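Local coordinates for protein flavodoxin (Lactobacillus reuteri, PDB 5VEG) that binds flavin mononucleotide, is associated with a propanediol-utilisation bacterial microcompartment and probably serves as a low-potential electron donor to redox enzymes, at residues D79-C84 and T107-K112. Sequence-based numbering, arbitrary orientation.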
loop_
_atom_site.group_PDB
_atom_site.type_symbol
_atom_site.label_atom_id
_atom_site.label_comp_id
_atom_site.label_asym_id
_atom_site.label_seq_id
_atom_site.Cartn_x
_atom_site.Cartn_y
_atom_site.Cartn_z
ATOM N N ASP A 79 3.834 -12.394 3.981
ATOM C CA ASP A 79 3.898 -11.964 5.374
ATOM C C ASP A 79 3.616 -10.467 5.519
ATOM O O ASP A 79 3.058 -10.047 6.533
ATOM C CB ASP A 79 5.270 -12.251 5.975
ATOM C CG ASP A 79 5.725 -13.688 5.763
ATOM O OD1 ASP A 79 4.966 -14.613 6.106
ATOM O OD2 ASP A 79 6.847 -13.874 5.241
ATOM N N ILE A 80 4.018 -9.664 4.532
ATOM C CA ILE A 80 3.880 -8.206 4.548
ATOM C C ILE A 80 2.985 -7.814 3.379
ATOM O O ILE A 80 3.222 -8.247 2.245
ATOM C CB ILE A 80 5.252 -7.512 4.453
ATOM C CG1 ILE A 80 6.086 -7.808 5.706
ATOM C CG2 ILE A 80 5.104 -5.973 4.227
ATOM C CD1 ILE A 80 7.560 -7.365 5.606
ATOM N N LEU A 81 1.946 -7.021 3.656
ATOM C CA LEU A 81 0.958 -6.620 2.656
ATOM C C LEU A 81 0.946 -5.100 2.505
ATOM O O LEU A 81 0.832 -4.382 3.497
ATOM C CB LEU A 81 -0.434 -7.111 3.048
ATOM C CG LEU A 81 -0.448 -8.571 3.503
ATOM C CD1 LEU A 81 -1.769 -8.908 4.160
ATOM C CD2 LEU A 81 -0.164 -9.462 2.309
ATOM N N VAL A 82 1.041 -4.620 1.266
ATOM C CA VAL A 82 1.143 -3.195 0.960
ATOM C C VAL A 82 0.183 -2.869 -0.174
ATOM O O VAL A 82 0.165 -3.572 -1.191
ATOM C CB VAL A 82 2.581 -2.781 0.581
ATOM C CG1 VAL A 82 2.638 -1.280 0.185
ATOM C CG2 VAL A 82 3.532 -3.063 1.730
ATOM N N VAL A 83 -0.601 -1.795 -0.004
ATOM C CA VAL A 83 -1.401 -1.204 -1.080
ATOM C C VAL A 83 -0.916 0.221 -1.343
ATOM O O VAL A 83 -0.803 1.034 -0.416
ATOM C CB VAL A 83 -2.905 -1.204 -0.745
ATOM C CG1 VAL A 83 -3.698 -0.561 -1.866
ATOM C CG2 VAL A 83 -3.422 -2.649 -0.490
ATOM N N CYS A 84 -0.646 0.526 -2.608
ATOM C CA CYS A 84 -0.286 1.869 -3.045
ATOM C C CYS A 84 -1.319 2.298 -4.079
ATOM O O CYS A 84 -1.345 1.753 -5.182
ATOM C CB CYS A 84 1.127 1.909 -3.634
ATOM S SG CYS A 84 2.464 1.341 -2.529
ATOM N N THR A 107 -11.565 -10.674 4.821
ATOM C CA THR A 107 -10.565 -11.706 5.039
ATOM C C THR A 107 -9.949 -11.566 6.426
ATOM O O THR A 107 -9.710 -10.453 6.899
ATOM C CB THR A 107 -9.484 -11.625 3.960
ATOM O OG1 THR A 107 -10.110 -11.585 2.672
ATOM C CG2 THR A 107 -8.573 -12.832 4.012
ATOM N N ASP A 108 -9.709 -12.701 7.082
ATOM C CA ASP A 108 -9.006 -12.726 8.367
ATOM C C ASP A 108 -7.515 -12.584 8.098
ATOM O O ASP A 108 -6.854 -13.540 7.689
ATOM C CB ASP A 108 -9.309 -14.013 9.128
ATOM C CG ASP A 108 -8.731 -14.016 10.527
ATOM O OD1 ASP A 108 -8.135 -12.996 10.927
ATOM O OD2 ASP A 108 -8.879 -15.030 11.245
ATOM N N LEU A 109 -6.971 -11.383 8.333
ATOM C CA LEU A 109 -5.553 -11.104 8.133
ATOM C C LEU A 109 -4.784 -11.027 9.452
ATOM O O LEU A 109 -3.772 -10.331 9.550
ATOM C CB LEU A 109 -5.375 -9.812 7.331
ATOM C CG LEU A 109 -6.041 -9.897 5.955
ATOM C CD1 LEU A 109 -5.818 -8.630 5.125
ATOM C CD2 LEU A 109 -5.549 -11.140 5.221
ATOM N N THR A 110 -5.250 -11.734 10.474
ATOM C CA THR A 110 -4.508 -11.827 11.728
ATOM C C THR A 110 -3.112 -12.395 11.479
ATOM O O THR A 110 -2.949 -13.369 10.737
ATOM C CB THR A 110 -5.280 -12.713 12.708
ATOM O OG1 THR A 110 -6.586 -12.162 12.909
ATOM C CG2 THR A 110 -4.551 -12.831 14.042
ATOM N N GLY A 111 -2.100 -11.770 12.082
ATOM C CA GLY A 111 -0.723 -12.158 11.864
ATOM C C GLY A 111 -0.058 -11.528 10.655
ATOM O O GLY A 111 1.157 -11.684 10.482
ATOM N N LYS A 112 -0.804 -10.839 9.799
ATOM C CA LYS A 112 -0.197 -10.164 8.659
ATOM C C LYS A 112 0.202 -8.747 9.058
ATOM O O LYS A 112 -0.476 -8.109 9.862
ATOM C CB LYS A 112 -1.150 -10.137 7.463
ATOM C CG LYS A 112 -1.679 -11.530 7.057
ATOM C CD LYS A 112 -0.538 -12.481 6.681
ATOM C CE LYS A 112 -1.074 -13.854 6.250
ATOM N NZ LYS A 112 -0.160 -14.567 5.316
HETATM O O HOH W 1 3.399 -11.356 9.035
#
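D79 meets K112 where strand 80-85 of the flavodoxin fold begins, at the end of the parallel sheet remote from the flavin, and the pair illustrates how a loop delivers the chain from a helix into the next parallel strand. Segment 107-112 lies in the crossover after helix 98-105 and leads into strand 113-120, the direct neighbour of strand 80-85. At D79 the link is made by the backbone: a water donates to D79 O at 2.8 Å and to G111 O at 2.7 Å, bridging the two segments just before D79 and V113 pair directly. The D79 side chain leaves its backbone away from the loop, and OD2 accepts from T32 N. I80 turns to the other side of the sheet, against helix 159-176. L81 then provides the apolar contact. Its CG lies anti to the carbonyl carbon (chi1 -46°), and the CD1 branch reaches the aliphatic root of K112, 3.6 Å from K112 CB and 3.9 Å from K112 CG, while L109 CD1 approaches the same methyl at 4.2 Å. F139 of helix 130-141 touches both leucines, which joins this small cluster to the core between helix and sheet. K112 bends at chi2 (-59°), and NZ ends in hydrogen bonds to M76 O and A78 O. The loop braces itself through a type II turn from L109 to K112, with G111 at a positive phi, and through an Asx turn in which D108 OD1 accepts from T110 N, met from above the carboxylate plane; the same oxygen also accepts from T110 OG1 through its syn lone pair, at 2.7 Å.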